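Local coordinates for putative periplasmic protein ydgH (Salmonella enterica subsp. enterica serovar Typhimurium, PDB 4EVU), which is of unknown function but probably acts in the periplasm or as a secreted effector, this piece being its C-terminal DUF1471 (YdgH/BhsA/McbA-like) domain, at residues B[18-23]-B[46-51]; B[23-28]-B[37-42]; B[52-57]-B[65-70]. All coordinates share one frame; numbering follows the deposited sequence.

Contact 1. Residues B[18-23]-B[46-51]; sequences VPFDSV and KGAKYY
D21 and K46 make the one polar link across this contact, a salt bridge between the start of strand 21-28 and the turn that follows helix 32-45. K46 NZ comes within 3.1 Å of D21 OD2, and it arrives from above the carboxylate plane, 46° out of it. The two side chains cross at about a right angle. The other carboxylate oxygen is engaged by the amide of the next residue: S22 N reaches D21 OD1 at 2.8 Å, a weak bond with 143° at the hydrogen. Both oxygens therefore have a donor. On its way to D21 the lysine slides past V23, running in the opposite direction, with K46 CD 3.8 Å from V23 CG1; a last bend at chi4, -95°, turns the ammonium onto the acid.

F20 fills the other half of the contact. Its ring presents an edge to the turn, CE1 lying 3.5 Å from K46 O and CE2 lying 3.8 Å from A48 CB, while K72 makes a cation-pi contact with the same ring. The turn itself is a Schellman motif with G47, at positive phi, as the C-prime residue: A48 N bonds to A43 O and G47 N to A44 O, so these two carbonyls keep backbone donors at the helix end. K46 is exposed, so the bridge probably gains only modestly from electrostatics; the chemistry implies a solvent-facing charge pair beside an aromatic edge that rests on the carbonyl of K46 and the methyl of A48.

Contact 2. Residues B[23-28]-B[37-42]; sequences VKFTGN and YQVAKR
R42 lays its guanidinium flat on the ring of F25, the two planes only 5° apart and their centres separated by 3.9 Å. The overlap is offset toward the root of the ring: R42 CZ sits 3.4 Å from F25 CG, and NH1 reaches back over F25 CB. Measured to the ring centroid, CZ still lies over the face, a cation-pi geometry. NE lies over the ring centre, and R42 CD, also over the face, stands 3.7 Å from the F25 centroid in a CH-pi contact, so the aliphatic stem covers the ring along with the charged group. An extended run from CG to NE carries the side chain from helix 32-45 along that face.

V39 takes the ring by its edge. Its CG2 lies in the ring plane, 3.7 Å from F25 CZ, while Q38 CB comes in obliquely at 4.1 Å from the same carbon. F25 chi1, 66°, puts CG between its backbone N and carbonyl carbon and directs the ring at the helix. One turn of the helix thus supplies a lid and an edge stop. Farther back along the strand, V23 CG1 packs on R42 CB at 3.9 Å.

Segment 37-42 runs obliquely antiparallel to strand 23-28, their N-to-C directions 137° apart, and V39 goes on to touch I66 and A68 of strand 63-71. Dispersion and cation-pi attraction, rather than bonds between polar groups, join strand to helix; the arginine shields the phenylalanine face and probably keeps its own charge near solvent.

Contact 3. Residues B[52-57]-B[65-70]; sequences HITRQW and TISADL
I53 and I66 meet on the face of this antiparallel hairpin that also carries Q56 and A68, their CD1 methyls 3.6 Å apart where the side chains cross at about a right angle. I66 CD1 also touches Q56 CB, so carbon meets carbon along this part, and A68 CB packs over H52 O. The second subunit covers some of this face: Q56 NE2 bonds Q56 OE1 of that subunit, and M32 of the second subunit packs on I53.

Across the sheet from them, T54 and R55 both face S67 in a classic beta bulge. T54 N gives S67 O a 2.8 Å bond, whereas R55 N to the same oxygen is long and weak at 3.4 Å. The extra residue of the bulge brings two hydroxyls together, T54 OG1 and S67 OG being 2.9 Å apart, with either able to donate. T54 chi1, 48°, sets OG1 on the side of S67 and leaves CG2 against the carboxylate of D69. A water spans the remaining distance, 2.8 Å from T54 OG1 and donating to D69 OD1. This is the looser, wetter side: exposed R55 leads away from the partner strand, and its NH1 folds back on T54 O, from 55° above the carbonyl plane. Toward the hairpin loop, the W57 ring lies beside T65, its CE3 3.8 Å from T65 CG2.

Ordinary paired bonds flank the bulge, H52 with D69 at one end and W57 with T65 at the other. Strand 63-71 is central here: its far edge pairs with strand 21-28, where T65 OG1 bonds T26 OG1, and helix 32-45 covers I66 and A68 through V39 and L70 through A43.

After the short strand 7-8 and helix 11-15 the chain enters strand 21-28, whose first residues belong to contact 1 and the rest to contact 2, with V23 in both. Contact 2 closes first, when helix 32-45 folds back on the strand; contact 1 then closes a wider loop around it, once the turn after the helix returns to the strand's start. Y51 of contact 1 also packs on V39 and A40 of contact 2. Contact 3 follows in series, the hairpin of strands 50-57 and 63-71. The last strand inserts between 50-57 and 21-28, its backbone bonding D21 to L70 and V23 to A68, so all three contacts share one helix-covered sheet.

Contact 1. Residues B[18-23]-B[46-51]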
# COMPACT_ATOMS: atom_id res chain seq x y z
N VAL B 18 21.33 5.68 -0.36
CA VAL B 18 21.38 6.53 0.82
C VAL B 18 20.34 7.65 0.64
O VAL B 18 20.46 8.48 -0.25
CB VAL B 18 22.77 7.13 1.04
CG1 VAL B 18 22.76 7.96 2.28
CG2 VAL B 18 23.84 6.05 1.10
N PRO B 19 19.28 7.70 1.51
CA PRO B 19 18.26 8.71 1.36
C PRO B 19 18.74 10.05 1.86
O PRO B 19 19.64 10.12 2.69
CB PRO B 19 17.10 8.16 2.19
CG PRO B 19 17.76 7.35 3.23
CD PRO B 19 18.97 6.75 2.58
N PHE B 20 18.08 11.10 1.41
CA PHE B 20 18.40 12.46 1.82
C PHE B 20 17.38 13.13 2.72
O PHE B 20 17.65 14.18 3.30
CB PHE B 20 18.67 13.38 0.60
CG PHE B 20 17.43 13.72 -0.19
CD1 PHE B 20 16.73 14.89 0.06
CD2 PHE B 20 16.96 12.90 -1.19
CE1 PHE B 20 15.57 15.23 -0.68
CE2 PHE B 20 15.81 13.23 -1.91
CZ PHE B 20 15.12 14.37 -1.65
N ASP B 21 16.22 12.52 2.82
CA ASP B 21 15.10 13.08 3.58
C ASP B 21 14.02 12.00 3.67
O ASP B 21 14.19 10.92 3.12
CB ASP B 21 14.53 14.34 2.90
CG ASP B 21 13.78 15.29 3.87
OD1 ASP B 21 13.55 14.96 5.04
OD2 ASP B 21 13.49 16.42 3.44
N SER B 22 12.92 12.29 4.37
CA SER B 22 11.76 11.42 4.33
C SER B 22 10.49 12.26 4.37
O SER B 22 10.53 13.46 4.61
CB SER B 22 11.81 10.39 5.47
OG SER B 22 11.84 11.03 6.72
N VAL B 23 9.37 11.62 4.06
CA VAL B 23 8.05 12.23 4.20
C VAL B 23 7.28 11.33 5.19
O VAL B 23 7.43 10.10 5.20
CB VAL B 23 7.27 12.30 2.87
CG1 VAL B 23 7.95 13.18 1.90
CG2 VAL B 23 7.08 10.99 2.28
N LYS B 46 9.77 17.53 -2.72
CA LYS B 46 11.08 17.63 -2.02
C LYS B 46 12.28 17.33 -2.91
O LYS B 46 13.43 17.30 -2.44
CB LYS B 46 11.10 16.73 -0.78
CG LYS B 46 10.13 17.21 0.29
CD LYS B 46 10.08 16.30 1.49
CE LYS B 46 9.49 16.98 2.72
NZ LYS B 46 10.61 17.51 3.56
N GLY B 47 12.05 17.16 -4.20
CA GLY B 47 13.15 16.91 -5.12
C GLY B 47 13.64 15.50 -5.29
O GLY B 47 14.75 15.29 -5.79
N ALA B 48 12.85 14.52 -4.88
CA ALA B 48 13.30 13.13 -4.92
C ALA B 48 12.92 12.56 -6.27
O ALA B 48 11.91 12.97 -6.86
CB ALA B 48 12.62 12.31 -3.82
N LYS B 49 13.74 11.63 -6.74
CA LYS B 49 13.44 10.81 -7.91
C LYS B 49 12.87 9.44 -7.51
O LYS B 49 12.19 8.80 -8.31
CB LYS B 49 14.70 10.63 -8.75
CG LYS B 49 15.29 11.94 -9.29
CD LYS B 49 14.63 12.38 -10.57
CE LYS B 49 15.56 13.22 -11.45
NZ LYS B 49 14.92 13.69 -12.73
N TYR B 50 13.10 8.99 -6.27
CA TYR B 50 12.67 7.69 -5.81
C TYR B 50 12.23 7.81 -4.36
O TYR B 50 12.70 8.69 -3.64
CB TYR B 50 13.77 6.63 -5.86
CG TYR B 50 14.49 6.58 -7.16
CD1 TYR B 50 13.96 5.88 -8.24
CD2 TYR B 50 15.65 7.31 -7.36
CE1 TYR B 50 14.60 5.87 -9.49
CE2 TYR B 50 16.29 7.31 -8.57
CZ TYR B 50 15.78 6.60 -9.63
OH TYR B 50 16.49 6.64 -10.84
N TYR B 51 11.37 6.88 -3.94
CA TYR B 51 11.03 6.75 -2.53
C TYR B 51 10.92 5.28 -2.15
O TYR B 51 10.71 4.44 -3.00
CB TYR B 51 9.74 7.51 -2.17
CG TYR B 51 8.53 6.94 -2.82
CD1 TYR B 51 7.80 5.93 -2.22
CD2 TYR B 51 8.10 7.41 -4.05
CE1 TYR B 51 6.67 5.38 -2.81
CE2 TYR B 51 6.97 6.85 -4.65
CZ TYR B 51 6.26 5.85 -4.01
OH TYR B 51 5.15 5.30 -4.63

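Contact 2. Residues B[23-28]-B[37-42]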
# COMPACT_ATOMS: atom_id res chain seq x y z
N VAL B 23 9.37 11.62 4.06
CA VAL B 23 8.05 12.23 4.20
C VAL B 23 7.28 11.33 5.19
O VAL B 23 7.43 10.10 5.20
CB VAL B 23 7.27 12.30 2.87
CG1 VAL B 23 7.95 13.18 1.90
CG2 VAL B 23 7.08 10.99 2.28
N LYS B 24 6.46 11.97 6.02
CA LYS B 24 5.65 11.27 7.02
C LYS B 24 4.37 12.05 7.18
O LYS B 24 4.39 13.22 7.47
CB LYS B 24 6.42 11.20 8.32
CG LYS B 24 5.85 10.20 9.28
CD LYS B 24 4.87 10.84 10.25
CE LYS B 24 4.15 9.77 11.07
NZ LYS B 24 3.22 10.42 12.05
N PHE B 25 3.25 11.37 7.00
CA PHE B 25 1.97 12.03 7.02
C PHE B 25 0.84 11.04 7.23
O PHE B 25 1.03 9.84 7.12
CB PHE B 25 1.74 12.79 5.71
CG PHE B 25 1.60 11.91 4.49
CD1 PHE B 25 0.36 11.61 3.95
CD2 PHE B 25 2.73 11.39 3.90
CE1 PHE B 25 0.24 10.80 2.85
CE2 PHE B 25 2.64 10.55 2.81
CZ PHE B 25 1.40 10.27 2.25
N THR B 26 -0.34 11.58 7.53
CA THR B 26 -1.57 10.81 7.67
C THR B 26 -2.59 11.37 6.71
O THR B 26 -2.71 12.59 6.59
CB THR B 26 -2.10 10.95 9.08
OG1 THR B 26 -1.15 10.43 10.01
CG2 THR B 26 -3.38 10.22 9.27
N GLY B 27 -3.30 10.49 6.01
CA GLY B 27 -4.41 10.90 5.17
C GLY B 27 -5.32 9.76 4.77
O GLY B 27 -5.15 8.66 5.22
N ASN B 28 -6.25 10.05 3.89
CA ASN B 28 -7.18 9.05 3.41
C ASN B 28 -6.48 8.00 2.53
O ASN B 28 -5.72 8.34 1.61
CB ASN B 28 -8.28 9.73 2.62
CG ASN B 28 -9.04 10.73 3.46
OD1 ASN B 28 -9.27 11.87 3.05
ND2 ASN B 28 -9.43 10.31 4.66
N TYR B 37 0.28 7.53 -4.98
CA TYR B 37 0.24 8.83 -5.63
C TYR B 37 0.52 9.97 -4.64
O TYR B 37 1.26 10.90 -4.97
CB TYR B 37 -1.12 8.99 -6.33
CG TYR B 37 -1.33 10.33 -6.96
CD1 TYR B 37 -0.86 10.61 -8.24
CD2 TYR B 37 -1.96 11.36 -6.26
CE1 TYR B 37 -1.05 11.87 -8.81
CE2 TYR B 37 -2.16 12.61 -6.83
CZ TYR B 37 -1.68 12.87 -8.10
OH TYR B 37 -1.88 14.12 -8.69
N GLN B 38 -0.06 9.90 -3.45
CA GLN B 38 0.17 10.92 -2.44
C GLN B 38 1.62 10.92 -1.98
O GLN B 38 2.20 11.99 -1.83
CB GLN B 38 -0.76 10.76 -1.23
CG GLN B 38 -2.25 10.97 -1.57
CD GLN B 38 -2.55 12.37 -2.06
OE1 GLN B 38 -1.97 13.33 -1.57
NE2 GLN B 38 -3.44 12.49 -3.03
N VAL B 39 2.20 9.75 -1.77
CA VAL B 39 3.61 9.67 -1.41
C VAL B 39 4.50 10.23 -2.53
O VAL B 39 5.38 11.06 -2.30
CB VAL B 39 4.01 8.24 -1.03
CG1 VAL B 39 5.50 8.18 -0.70
CG2 VAL B 39 3.18 7.73 0.17
N ALA B 40 4.22 9.83 -3.77
CA ALA B 40 5.02 10.27 -4.94
C ALA B 40 4.96 11.79 -5.07
O ALA B 40 5.97 12.41 -5.40
CB ALA B 40 4.51 9.58 -6.21
N LYS B 41 3.78 12.37 -4.87
CA LYS B 41 3.60 13.83 -4.96
C LYS B 41 4.47 14.55 -3.91
O LYS B 41 5.14 15.55 -4.22
CB LYS B 41 2.11 14.24 -4.83
CG LYS B 41 1.87 15.75 -4.77
CD LYS B 41 0.42 16.10 -4.50
CE LYS B 41 -0.47 15.59 -5.58
NZ LYS B 41 -1.85 16.09 -5.41
N ARG B 42 4.48 14.04 -2.70
CA ARG B 42 5.26 14.65 -1.64
C ARG B 42 6.74 14.47 -1.88
O ARG B 42 7.54 15.36 -1.56
CB ARG B 42 4.84 14.09 -0.29
CG ARG B 42 3.46 14.60 0.18
CD ARG B 42 2.86 13.73 1.25
NE ARG B 42 1.56 14.16 1.76
CZ ARG B 42 1.36 14.89 2.85
NH1 ARG B 42 2.38 15.42 3.53
NH2 ARG B 42 0.12 15.16 3.23

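Contact 3. Residues B[52-57]-B[65-70]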
# COMPACT_ATOMS: atom_id res chain seq x y z
N HIS B 52 11.02 5.01 -0.85
CA HIS B 52 10.83 3.68 -0.31
C HIS B 52 10.04 3.80 0.98
O HIS B 52 10.44 4.50 1.91
CB HIS B 52 12.15 2.98 -0.02
CG HIS B 52 11.99 1.64 0.57
ND1 HIS B 52 11.37 0.60 -0.09
CD2 HIS B 52 12.27 1.19 1.81
CE1 HIS B 52 11.30 -0.44 0.72
NE2 HIS B 52 11.86 -0.11 1.87
N ILE B 53 8.86 3.17 1.01
CA ILE B 53 8.03 3.20 2.19
C ILE B 53 8.70 2.42 3.33
O ILE B 53 9.13 1.30 3.16
CB ILE B 53 6.57 2.67 1.90
CG1 ILE B 53 5.85 3.57 0.82
CG2 ILE B 53 5.78 2.52 3.22
CD1 ILE B 53 4.40 3.40 0.61
N THR B 54 8.84 3.09 4.47
CA THR B 54 9.47 2.53 5.66
C THR B 54 8.50 2.14 6.76
O THR B 54 8.79 1.21 7.53
CB THR B 54 10.50 3.52 6.21
OG1 THR B 54 9.91 4.82 6.29
CG2 THR B 54 11.70 3.59 5.24
N ARG B 55 7.34 2.80 6.85
CA ARG B 55 6.33 2.50 7.84
C ARG B 55 4.95 2.72 7.27
O ARG B 55 4.76 3.66 6.53
CB ARG B 55 6.46 3.37 9.10
CG ARG B 55 7.82 3.40 9.76
CD ARG B 55 8.09 2.16 10.62
NE ARG B 55 9.36 2.31 11.31
CZ ARG B 55 10.56 2.01 10.77
NH1 ARG B 55 10.68 1.51 9.54
NH2 ARG B 55 11.66 2.24 11.47
N GLN B 56 3.99 1.89 7.66
CA GLN B 56 2.60 2.10 7.33
C GLN B 56 1.69 1.55 8.41
O GLN B 56 1.91 0.46 8.91
CB GLN B 56 2.25 1.54 5.96
CG GLN B 56 2.41 0.04 5.82
CD GLN B 56 2.85 -0.41 4.39
OE1 GLN B 56 4.05 -0.51 4.09
NE2 GLN B 56 1.87 -0.68 3.52
N TRP B 57 0.70 2.34 8.77
CA TRP B 57 -0.30 1.93 9.75
C TRP B 57 -1.66 2.30 9.20
O TRP B 57 -1.96 3.49 9.00
CB TRP B 57 -0.08 2.65 11.08
CG TRP B 57 1.18 2.40 11.79
CD1 TRP B 57 1.40 1.44 12.73
CD2 TRP B 57 2.39 3.18 11.72
NE1 TRP B 57 2.68 1.59 13.28
CE2 TRP B 57 3.31 2.62 12.65
CE3 TRP B 57 2.79 4.28 10.95
CZ2 TRP B 57 4.58 3.16 12.87
CZ3 TRP B 57 4.08 4.83 11.18
CH2 TRP B 57 4.96 4.24 12.11
N THR B 65 -1.34 6.16 8.03
CA THR B 65 -0.14 6.93 8.36
C THR B 65 1.02 6.23 7.71
O THR B 65 1.15 5.03 7.78
CB THR B 65 0.02 7.01 9.90
OG1 THR B 65 -1.08 7.74 10.44
CG2 THR B 65 1.30 7.71 10.28
N ILE B 66 1.82 7.01 6.98
CA ILE B 66 2.89 6.47 6.18
C ILE B 66 4.12 7.27 6.34
O ILE B 66 4.05 8.50 6.43
CB ILE B 66 2.54 6.66 4.67
CG1 ILE B 66 1.60 5.59 4.21
CG2 ILE B 66 3.81 6.62 3.76
CD1 ILE B 66 2.29 4.54 3.30
N SER B 67 5.26 6.57 6.27
CA SER B 67 6.51 7.26 6.07
C SER B 67 7.31 6.59 4.97
O SER B 67 7.20 5.40 4.74
CB SER B 67 7.31 7.30 7.33
OG SER B 67 7.72 6.04 7.72
N ALA B 68 8.13 7.40 4.30
CA ALA B 68 8.97 6.96 3.19
C ALA B 68 10.28 7.72 3.16
O ALA B 68 10.32 8.94 3.31
CB ALA B 68 8.26 7.16 1.85
N ASP B 69 11.34 6.97 2.95
CA ASP B 69 12.66 7.56 2.69
C ASP B 69 12.66 8.08 1.23
O ASP B 69 12.05 7.45 0.34
CB ASP B 69 13.73 6.51 2.83
CG ASP B 69 14.14 6.20 4.25
OD1 ASP B 69 13.95 7.04 5.14
OD2 ASP B 69 14.75 5.09 4.43
N LEU B 70 13.34 9.22 1.03
CA LEU B 70 13.49 9.86 -0.26
C LEU B 70 14.91 9.76 -0.79
O LEU B 70 15.85 9.93 -0.04
CB LEU B 70 13.10 11.31 -0.16
CG LEU B 70 11.69 11.65 0.31
CD1 LEU B 70 11.50 13.17 0.15
CD2 LEU B 70 10.62 10.85 -0.40
O HOH W 1 11.94 6.59 7.21